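Local coordinates for protein Exo-1,5-alpha-L-arabinofuranobiosidase (Gibberella zeae, PDB 5M1Z) that probably hydrolyses alpha-1,5-linked L-arabinan from the chain end, releasing arabinobiose, at residues V291-T296 against Y323-L328; H179-V184 against Y207-M212; E156-T161 against P213-L218. One frame throughout, in Å; residues are numbered along the deposited sequence.

Interaction 1: V291-T296 against Y323-L328; sequences VVSCGT and YTRSLL. With 6LW ((Z)-L-Arabinonhydroximo-1,4-lactone), chain B.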
loop_
_atom_site.group_PDB
_atom_site.type_symbol
_atom_site.label_atom_id
_atom_site.label_comp_id
_atom_site.label_asym_id
_atom_site.label_seq_id
_atom_site.Cartn_x
_atom_site.Cartn_y
_atom_site.Cartn_z
ATOM N N VAL A 291 -13.514 1.406 -2.609
ATOM C CA VAL A 291 -13.221 -0.032 -2.539
ATOM C C VAL A 291 -12.060 -0.317 -1.611
ATOM O O VAL A 291 -10.976 0.340 -1.707
ATOM C CB VAL A 291 -12.909 -0.634 -3.905
ATOM C CG1 VAL A 291 -12.865 -2.149 -3.826
ATOM C CG2 VAL A 291 -13.920 -0.189 -4.966
ATOM N N VAL A 292 -12.277 -1.258 -0.697
ATOM C CA VAL A 292 -11.316 -1.602 0.280
ATOM C C VAL A 292 -11.076 -3.127 0.271
ATOM O O VAL A 292 -12.010 -3.906 0.235
ATOM C CB VAL A 292 -11.725 -1.168 1.714
ATOM C CG1 VAL A 292 -10.733 -1.717 2.728
ATOM C CG2 VAL A 292 -11.817 0.353 1.887
ATOM N N SER A 293 -9.806 -3.526 0.354
ATOM C CA SER A 293 -9.386 -4.918 0.561
ATOM C C SER A 293 -8.720 -4.965 1.872
ATOM O O SER A 293 -8.160 -3.972 2.309
ATOM C CB SER A 293 -8.396 -5.385 -0.526
ATOM O OG SER A 293 -7.953 -6.747 -0.299
ATOM N N CYS A 294 -8.789 -6.114 2.532
ATOM C CA CYS A 294 -8.021 -6.388 3.699
ATOM C C CYS A 294 -7.219 -7.666 3.432
ATOM O O CYS A 294 -7.409 -8.334 2.437
ATOM C CB CYS A 294 -8.921 -6.549 4.929
ATOM S SG CYS A 294 -9.716 -8.180 5.053
ATOM N N GLY A 295 -6.332 -7.965 4.343
ATOM C CA GLY A 295 -5.286 -8.966 4.156
ATOM C C GLY A 295 -5.597 -10.323 4.770
ATOM O O GLY A 295 -4.763 -11.212 4.697
ATOM N N THR A 296 -6.816 -10.484 5.308
ATOM C CA THR A 296 -7.260 -11.721 5.914
ATOM C C THR A 296 -8.501 -12.305 5.279
ATOM O O THR A 296 -8.871 -13.388 5.673
ATOM C CB THR A 296 -7.614 -11.555 7.388
ATOM O OG1 THR A 296 -8.603 -10.541 7.494
ATOM C CG2 THR A 296 -6.381 -11.149 8.194
ATOM N N TYR A 323 -1.686 -10.946 1.982
ATOM C CA TYR A 323 -1.167 -9.864 2.830
ATOM C C TYR A 323 -1.055 -8.609 1.978
ATOM O O TYR A 323 -0.519 -8.651 0.855
ATOM C CB TYR A 323 0.149 -10.264 3.409
ATOM C CG TYR A 323 0.741 -9.245 4.343
ATOM C CD1 TYR A 323 0.169 -9.004 5.548
ATOM C CD2 TYR A 323 1.877 -8.517 3.977
ATOM C CE1 TYR A 323 0.696 -8.039 6.422
ATOM C CE2 TYR A 323 2.431 -7.575 4.829
ATOM C CZ TYR A 323 1.833 -7.364 6.071
ATOM O OH TYR A 323 2.356 -6.484 6.931
ATOM N N THR A 324 -1.659 -7.530 2.461
ATOM C CA THR A 324 -1.702 -6.205 1.774
ATOM C C THR A 324 -2.031 -6.303 0.276
ATOM O O THR A 324 -1.462 -5.662 -0.611
ATOM C CB THR A 324 -0.447 -5.362 2.099
ATOM O OG1 THR A 324 -0.662 -3.988 1.744
ATOM C CG2 THR A 324 0.798 -5.854 1.407
ATOM N N ARG A 325 -3.012 -7.128 0.002
ATOM C CA ARG A 325 -3.542 -7.257 -1.316
ATOM C C ARG A 325 -3.972 -5.866 -1.806
ATOM O O ARG A 325 -4.573 -5.096 -1.061
ATOM C CB ARG A 325 -4.735 -8.224 -1.271
ATOM C CG ARG A 325 -5.144 -8.686 -2.654
ATOM C CD ARG A 325 -6.334 -9.658 -2.656
ATOM N NE ARG A 325 -7.536 -8.996 -2.143
ATOM C CZ ARG A 325 -8.763 -9.512 -2.150
ATOM N NH1 ARG A 325 -8.985 -10.700 -2.680
ATOM N NH2 ARG A 325 -9.759 -8.839 -1.585
ATOM N N SER A 326 -3.607 -5.512 -3.011
ATOM C CA SER A 326 -3.740 -4.153 -3.453
ATOM C C SER A 326 -4.764 -4.035 -4.572
ATOM O O SER A 326 -5.240 -5.039 -5.145
ATOM C CB SER A 326 -2.382 -3.624 -3.935
ATOM O OG SER A 326 -1.876 -4.467 -4.965
ATOM N N LEU A 327 -5.063 -2.784 -4.903
ATOM C CA LEU A 327 -6.157 -2.477 -5.845
ATOM C C LEU A 327 -5.761 -1.402 -6.776
ATOM O O LEU A 327 -4.979 -0.516 -6.405
ATOM C CB LEU A 327 -7.402 -2.000 -5.081
ATOM C CG LEU A 327 -7.989 -2.915 -4.000
ATOM C CD1 LEU A 327 -9.109 -2.230 -3.180
ATOM C CD2 LEU A 327 -8.509 -4.192 -4.668
ATOM N N LEU A 328 -6.346 -1.413 -7.962
ATOM C CA LEU A 328 -6.045 -0.388 -8.921
ATOM C C LEU A 328 -7.329 -0.183 -9.714
ATOM O O LEU A 328 -7.968 -1.156 -10.128
ATOM C CB LEU A 328 -4.903 -0.859 -9.805
ATOM C CG LEU A 328 -4.588 0.034 -10.999
ATOM C CD1 LEU A 328 -3.107 0.157 -11.215
ATOM C CD2 LEU A 328 -5.246 -0.484 -12.268
HETATM C C3 6LW B . 4.254 -3.134 10.856
HETATM C C2 6LW B . 2.738 -3.009 10.789
HETATM C C1 6LW B . 2.395 -4.171 9.875
HETATM O O3 6LW B . 4.666 -2.919 12.203
HETATM O O4 6LW B . 3.561 -4.795 9.313
HETATM O O1 6LW B . 0.890 -5.981 10.138
HETATM C C4 6LW B . 4.526 -4.554 10.336
HETATM N N1 6LW B . 1.181 -4.694 9.667
HETATM O O2 6LW B . 2.384 -1.699 10.363
HETATM C C5 6LW B . 5.853 -4.833 9.666
HETATM O O5 6LW B . 5.882 -6.257 9.409
HETATM O O HOH W 1 -5.713 -5.688 1.462
#
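R325 closes on the hydroxyl of S293 with two nitrogens of its guanidinium, side-on and both to the same oxygen. R325 NE lies 2.9 Å and R325 NH2 3.0 Å from S293 OG, and the oxygen sits only 11° out of the guanidinium plane. Because one acceptor serves two N-H groups, neither bond is straight: the angle at the hydrogen of NE is 147°. The serine hydroxyl extends away from its own backbone N (chi1 178°), which sends OG across to the facing segment, while a bend at chi3 of R325 turns the head group back onto it. S293 OG then gives its proton to a water at 3.0 Å, and that water donates in turn to R325 O at 2.8 Å, so the same arginine is tied to S293 through both its head and its backbone. The remaining end of the guanidinium, NH1, is bonded to S298 O.

Further along, the contact becomes apolar. L327 crosses V291 at a slant, with its CD1 3.8 Å from V291 CG1 and 3.5 Å from V291 O; V279 and I339 also pack on L327. Toward the other end the backbones come together at G295 and T324, and Y323 is directed away from the 291-296 segment, its OH 3.2 Å from O4 of the bound arabinonhydroximolactone. The axes of strands 291-293 and 326-328 are 7.4 Å apart, too far for direct strand pairing, so side chains and water do the joining.

The buried S293 hydroxyl accepts twice and donates once, and R325 meets neutral oxygens at S293 and S298. Its positive charge is therefore probably stabilised by neutral oxygen dipoles at these positions, with the fixed pattern of bonds holding the guanidinium in one rotation.

Interaction 2: H179-V184 against Y207-M212; sequences HSQKLV and YARPGM. With 6LW ((Z)-L-Arabinonhydroximo-1,4-lactone), chain B.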
loop_
_atom_site.group_PDB
_atom_site.type_symbol
_atom_site.label_atom_id
_atom_site.label_comp_id
_atom_site.label_asym_id
_atom_site.label_seq_id
_atom_site.Cartn_x
_atom_site.Cartn_y
_atom_site.Cartn_z
ATOM N N HIS A 179 4.039 5.124 22.151
ATOM C CA HIS A 179 3.225 4.372 21.225
ATOM C C HIS A 179 4.027 3.220 20.659
ATOM O O HIS A 179 5.054 3.446 20.018
ATOM C CB HIS A 179 2.745 5.290 20.114
ATOM C CG HIS A 179 2.025 6.495 20.617
ATOM N ND1 HIS A 179 0.732 6.438 21.106
ATOM C CD2 HIS A 179 2.422 7.787 20.723
ATOM C CE1 HIS A 179 0.375 7.643 21.524
ATOM N NE2 HIS A 179 1.378 8.481 21.291
ATOM N N SER A 180 3.538 1.987 20.837
ATOM C CA SER A 180 4.206 0.823 20.244
ATOM C C SER A 180 4.437 1.096 18.735
ATOM O O SER A 180 5.529 0.847 18.169
ATOM C CB SER A 180 3.369 -0.431 20.472
ATOM O OG SER A 180 4.052 -1.539 19.918
ATOM N N GLN A 181 3.412 1.673 18.103
ATOM C CA GLN A 181 3.486 2.147 16.754
ATOM C C GLN A 181 2.448 3.267 16.589
ATOM O O GLN A 181 1.372 3.239 17.236
ATOM C CB GLN A 181 3.228 1.022 15.769
ATOM C CG GLN A 181 3.552 1.428 14.349
ATOM C CD GLN A 181 3.512 0.270 13.390
ATOM O OE1 GLN A 181 4.550 -0.304 13.092
ATOM N NE2 GLN A 181 2.330 -0.091 12.922
ATOM N N LYS A 182 2.813 4.265 15.775
ATOM C CA LYS A 182 1.870 5.308 15.333
ATOM C C LYS A 182 1.979 5.578 13.829
ATOM O O LYS A 182 2.909 5.138 13.178
ATOM C CB LYS A 182 2.029 6.599 16.105
ATOM C CG LYS A 182 3.317 7.316 15.825
ATOM C CD LYS A 182 3.425 8.549 16.668
ATOM C CE LYS A 182 4.773 9.190 16.502
ATOM N NZ LYS A 182 4.851 10.399 17.360
ATOM N N LEU A 183 1.004 6.317 13.306
ATOM C CA LEU A 183 0.976 6.700 11.889
ATOM C C LEU A 183 1.333 8.171 11.744
ATOM O O LEU A 183 0.853 9.008 12.530
ATOM C CB LEU A 183 -0.401 6.386 11.344
ATOM C CG LEU A 183 -0.703 4.899 11.308
ATOM C CD1 LEU A 183 -2.171 4.651 10.985
ATOM C CD2 LEU A 183 0.142 4.239 10.200
ATOM N N VAL A 184 2.231 8.448 10.800
ATOM C CA VAL A 184 2.814 9.737 10.610
ATOM C C VAL A 184 2.975 10.072 9.156
ATOM O O VAL A 184 2.828 9.218 8.269
ATOM C CB VAL A 184 4.198 9.857 11.308
ATOM C CG1 VAL A 184 4.092 9.538 12.771
ATOM C CG2 VAL A 184 5.269 9.004 10.653
ATOM N N TYR A 207 0.058 -0.261 23.804
ATOM C CA TYR A 207 0.141 -1.445 22.996
ATOM C C TYR A 207 -0.613 -1.397 21.674
ATOM O O TYR A 207 -0.464 -2.299 20.888
ATOM C CB TYR A 207 -0.279 -2.655 23.824
ATOM C CG TYR A 207 0.725 -2.883 24.914
ATOM C CD1 TYR A 207 1.997 -3.345 24.604
ATOM C CD2 TYR A 207 0.452 -2.511 26.219
ATOM C CE1 TYR A 207 2.941 -3.521 25.586
ATOM C CE2 TYR A 207 1.388 -2.700 27.211
ATOM C CZ TYR A 207 2.616 -3.190 26.883
ATOM O OH TYR A 207 3.540 -3.329 27.870
ATOM N N ALA A 208 -1.380 -0.336 21.421
ATOM C CA ALA A 208 -2.054 -0.166 20.135
ATOM C C ALA A 208 -1.027 -0.031 19.018
ATOM O O ALA A 208 -0.026 0.625 19.210
ATOM C CB ALA A 208 -2.928 1.053 20.147
ATOM N N ARG A 209 -1.308 -0.628 17.863
ATOM C CA ARG A 209 -0.408 -0.553 16.688
ATOM C C ARG A 209 -1.194 -0.232 15.425
ATOM O O ARG A 209 -1.401 -1.109 14.594
ATOM C CB ARG A 209 0.436 -1.826 16.508
ATOM C CG ARG A 209 1.369 -2.114 17.670
ATOM C CD ARG A 209 2.024 -3.483 17.510
ATOM N NE ARG A 209 2.807 -3.500 16.289
ATOM C CZ ARG A 209 4.014 -2.913 16.128
ATOM N NH1 ARG A 209 4.689 -2.332 17.147
ATOM N NH2 ARG A 209 4.584 -2.932 14.910
ATOM N N PRO A 210 -1.676 1.034 15.284
ATOM C CA PRO A 210 -2.197 1.418 13.998
ATOM C C PRO A 210 -1.094 1.308 12.976
ATOM O O PRO A 210 0.040 1.666 13.274
ATOM C CB PRO A 210 -2.634 2.876 14.211
ATOM C CG PRO A 210 -1.755 3.368 15.274
ATOM C CD PRO A 210 -1.493 2.202 16.154
ATOM N N GLY A 211 -1.422 0.857 11.776
ATOM C CA GLY A 211 -0.419 0.528 10.784
ATOM C C GLY A 211 -0.984 0.564 9.392
ATOM O O GLY A 211 -2.178 0.555 9.213
ATOM N N MET A 212 -0.082 0.594 8.416
ATOM C CA MET A 212 -0.387 0.274 7.005
ATOM C C MET A 212 -1.355 1.281 6.377
ATOM O O MET A 212 -2.439 0.934 5.920
ATOM C CB MET A 212 -0.862 -1.193 6.869
ATOM C CG MET A 212 0.027 -2.110 7.732
ATOM S SD MET A 212 0.014 -3.822 7.315
ATOM C CE MET A 212 0.833 -3.844 5.703
HETATM C C3 6LW B . 4.254 -3.134 10.856
HETATM C C2 6LW B . 2.738 -3.009 10.789
HETATM C C1 6LW B . 2.395 -4.171 9.875
HETATM O O3 6LW B . 4.666 -2.919 12.203
HETATM O O4 6LW B . 3.561 -4.795 9.313
HETATM O O1 6LW B . 0.890 -5.981 10.138
HETATM C C4 6LW B . 4.526 -4.554 10.336
HETATM N N1 6LW B . 1.181 -4.694 9.667
HETATM O O2 6LW B . 2.384 -1.699 10.363
HETATM C C5 6LW B . 5.853 -4.833 9.666
HETATM O O5 6LW B . 5.882 -6.257 9.409
HETATM O O HOH W 2 0.091 3.075 20.845
HETATM O O HOH W 3 2.204 -3.486 20.794
#
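Q181 packs tightly against P210 and R209, using its amide on two fronts. Q181 NE2 donates to P210 O over 2.9 Å with an angle of 164° at the hydrogen, approaching from above the carbonyl plane (43° out of it), and also to O2 of the bound lactone at 3.0 Å. Q181 OE1 accepts from the ligand's O3 at 2.8 Å, so the bond to P210 helps fix the rotation of a ligand-binding amide. Behind that amide, Q181 CB lies 3.9 Å above one face of the R209 guanidinium. At the edge of the same group, NH1 of R209 donates to S180 OG at 3.0 Å, and NH2 makes a weak bond to the ligand's O3 besides one to Q173. L183 completes the close-fitting side: its CD1 runs past P210 CB at 3.7 Å, the two side chains sliding by in opposite directions.

The Y207 end is looser. Y207 is exposed and directed away from the facing segment, and a water links its backbone O to S180 OG, 2.8 Å from the latter. K182 also turns away, to salt bridges with D199 and D175.

Strand 182-188 belongs to one four-stranded blade and 209-217 is the innermost strand of the next. A sugar held by side chains from neighbouring blades is characteristic of the central pocket of a beta-propeller glycosidase.

Interaction 3: E156-T161 against P213-L218; sequences EPFLMT and PTVAKL. With 6LW ((Z)-L-Arabinonhydroximo-1,4-lactone), chain B.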
loop_
_atom_site.group_PDB
_atom_site.type_symbol
_atom_site.label_atom_id
_atom_site.label_comp_id
_atom_site.label_asym_id
_atom_site.label_seq_id
_atom_site.Cartn_x
_atom_site.Cartn_y
_atom_site.Cartn_z
ATOM N N GLU A 156 6.302 0.998 5.573
ATOM C CA GLU A 156 5.025 1.091 4.810
ATOM C C GLU A 156 4.705 2.463 4.260
ATOM O O GLU A 156 3.655 3.023 4.541
ATOM C CB GLU A 156 3.854 0.531 5.651
ATOM C CG GLU A 156 4.055 -0.956 5.965
ATOM C CD GLU A 156 3.621 -1.401 7.359
ATOM O OE1 GLU A 156 3.138 -0.587 8.194
ATOM O OE2 GLU A 156 3.774 -2.628 7.598
ATOM N N PRO A 157 5.579 2.976 3.384
ATOM C CA PRO A 157 5.279 4.269 2.751
ATOM C C PRO A 157 4.082 4.247 1.801
ATOM O O PRO A 157 3.853 3.240 1.055
ATOM C CB PRO A 157 6.580 4.607 1.994
ATOM C CG PRO A 157 7.165 3.261 1.723
ATOM C CD PRO A 157 6.853 2.417 2.936
ATOM N N PHE A 158 3.313 5.335 1.844
ATOM C CA PHE A 158 2.281 5.580 0.859
ATOM C C PHE A 158 2.334 7.051 0.430
ATOM O O PHE A 158 2.431 7.922 1.264
ATOM C CB PHE A 158 0.916 5.168 1.404
ATOM C CG PHE A 158 -0.183 5.285 0.410
ATOM C CD1 PHE A 158 -0.891 6.485 0.288
ATOM C CD2 PHE A 158 -0.563 4.209 -0.365
ATOM C CE1 PHE A 158 -1.893 6.626 -0.634
ATOM C CE2 PHE A 158 -1.596 4.354 -1.312
ATOM C CZ PHE A 158 -2.248 5.568 -1.451
ATOM N N LEU A 159 2.309 7.285 -0.887
ATOM C CA LEU A 159 2.535 8.591 -1.509
ATOM C C LEU A 159 1.241 9.120 -2.096
ATOM O O LEU A 159 0.474 8.378 -2.743
ATOM C CB LEU A 159 3.532 8.477 -2.650
ATOM C CG LEU A 159 4.973 8.244 -2.253
ATOM C CD1 LEU A 159 5.846 7.845 -3.445
ATOM C CD2 LEU A 159 5.500 9.521 -1.615
ATOM N N MET A 160 0.995 10.410 -1.874
ATOM C CA MET A 160 -0.132 11.063 -2.492
ATOM C C MET A 160 0.117 12.595 -2.568
ATOM O O MET A 160 0.674 13.170 -1.652
ATOM C CB MET A 160 -1.419 10.742 -1.705
ATOM C CG MET A 160 -2.725 11.283 -2.317
ATOM S SD MET A 160 -4.145 11.208 -1.185
ATOM C CE MET A 160 -3.694 12.569 -0.099
ATOM N N THR A 161 -0.324 13.218 -3.646
ATOM C CA THR A 161 -0.179 14.655 -3.837
ATOM C C THR A 161 -1.334 15.342 -3.110
ATOM O O THR A 161 -2.445 14.812 -3.032
ATOM C CB THR A 161 -0.162 14.969 -5.316
ATOM O OG1 THR A 161 1.062 14.446 -5.877
ATOM C CG2 THR A 161 -0.246 16.482 -5.584
ATOM N N PRO A 213 -0.924 2.533 6.318
ATOM C CA PRO A 213 -1.820 3.580 5.815
ATOM C C PRO A 213 -1.977 3.613 4.305
ATOM O O PRO A 213 -0.977 3.511 3.581
ATOM C CB PRO A 213 -1.154 4.866 6.302
ATOM C CG PRO A 213 0.317 4.515 6.341
ATOM C CD PRO A 213 0.396 3.051 6.693
ATOM N N THR A 214 -3.218 3.750 3.862
ATOM C CA THR A 214 -3.513 4.091 2.494
ATOM C C THR A 214 -4.577 5.142 2.457
ATOM O O THR A 214 -5.332 5.316 3.393
ATOM C CB THR A 214 -3.860 2.876 1.570
ATOM O OG1 THR A 214 -5.096 2.275 1.949
ATOM C CG2 THR A 214 -2.771 1.814 1.569
ATOM N N VAL A 215 -4.624 5.878 1.358
ATOM C CA VAL A 215 -5.458 7.073 1.269
ATOM C C VAL A 215 -6.085 7.175 -0.113
ATOM O O VAL A 215 -5.446 6.899 -1.155
ATOM C CB VAL A 215 -4.687 8.407 1.566
ATOM C CG1 VAL A 215 -5.679 9.572 1.722
ATOM C CG2 VAL A 215 -3.850 8.332 2.838
ATOM N N ALA A 216 -7.326 7.632 -0.160
ATOM C CA ALA A 216 -7.936 7.887 -1.426
ATOM C C ALA A 216 -8.757 9.221 -1.403
ATOM O O ALA A 216 -9.302 9.638 -0.373
ATOM C CB ALA A 216 -8.821 6.720 -1.791
ATOM N N LYS A 217 -8.854 9.849 -2.551
ATOM C CA LYS A 217 -9.615 11.073 -2.676
ATOM C C LYS A 217 -11.058 10.799 -3.117
ATOM O O LYS A 217 -11.299 10.115 -4.093
ATOM C CB LYS A 217 -8.938 11.994 -3.666
ATOM C CG LYS A 217 -9.534 13.404 -3.658
ATOM C CD LYS A 217 -8.748 14.245 -4.642
ATOM C CE LYS A 217 -9.551 15.422 -5.156
ATOM N NZ LYS A 217 -9.094 16.632 -4.452
ATOM N N LEU A 218 -11.993 11.440 -2.420
ATOM C CA LEU A 218 -13.408 11.353 -2.702
ATOM C C LEU A 218 -13.952 12.579 -3.490
ATOM O O LEU A 218 -13.338 13.632 -3.476
ATOM C CB LEU A 218 -14.131 11.239 -1.394
ATOM C CG LEU A 218 -13.584 10.167 -0.468
ATOM C CD1 LEU A 218 -14.293 10.272 0.875
ATOM C CD2 LEU A 218 -13.732 8.810 -1.133
HETATM C C3 6LW B . 4.254 -3.134 10.856
HETATM C C2 6LW B . 2.738 -3.009 10.789
HETATM C C1 6LW B . 2.395 -4.171 9.875
HETATM O O3 6LW B . 4.666 -2.919 12.203
HETATM O O4 6LW B . 3.561 -4.795 9.313
HETATM O O1 6LW B . 0.890 -5.981 10.138
HETATM C C4 6LW B . 4.526 -4.554 10.336
HETATM N N1 6LW B . 1.181 -4.694 9.667
HETATM O O2 6LW B . 2.384 -1.699 10.363
HETATM C C5 6LW B . 5.853 -4.833 9.666
HETATM O O5 6LW B . 5.882 -6.257 9.409
HETATM O O HOH W 4 1.131 1.993 3.484
#
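F158 and T214 meet where the innermost strands of two successive beta-propeller blades, 154-162 and 209-217, run side by side. The strand axes are 6.9 Å apart and nearly parallel, 15° from it, a spacing too wide for backbone pairing; the interface is filled by side chains instead. With CG anti to the backbone N (chi1 -175°), F158 reaches across and spreads its ring over the neighbouring strand. T214 CA lies 4.0 Å from the ring centroid and only 7° off the normal, a CH-pi contact over the middle of the face. The same face also covers the start of the next residue, V215 N being 3.5 Å from F158 CE1, while T214 CG2 lies near CD2, at the opposite rim of the ring. The hydroxyl of T214 is engaged elsewhere, at V278 N on the inner strand of the following blade, and Y277 packs on both F158 and T214.

Two residues on, M160 repeats the crossing: its SD touches V215 CG1 at 3.7 Å, the side chains meeting at about a right angle. At the other end, P213 CD stands 3.9 Å from E156 O. A water lies between the two backbones there, 2.9 Å from E156 O and 2.6 Å from P213 O; it has more acceptors nearby than protons to give, so it probably shares them.

E156 itself carries the contact to the ligand. Its OE1 accepts a bond of 2.6 Å from O2 of the lactone and another from S171 OG, which helps to position the carboxylate from the second shell. Inner strands packed by their side chains around a central axis, with the ligand bound at one end, are typical of a six-bladed beta-propeller, consistent with the sialidase-like family.

All three contacts join successive blades of the propeller, each blade a four-stranded antiparallel sheet. Interactions 2 and 3 share strand 209-217: its first half meets 179-184 and its second half 156-161, both from the preceding blade, and the 179-212 pairing falls within the span of the 156-218 one. Interaction 1 follows, between the blade of strand 289-293 and that of 326-329, the latter completed by the N-terminal strand 11-17. Centres of interactions 1 and 2 lie about 19 Å apart, of 1 and 3 about 14 Å, of 2 and 3 about 16 Å. All three reach the lactone, interaction 1 through Y323, and M212 CE lies 3.3 Å from Y323 OH, so blades remote in sequence build one pocket.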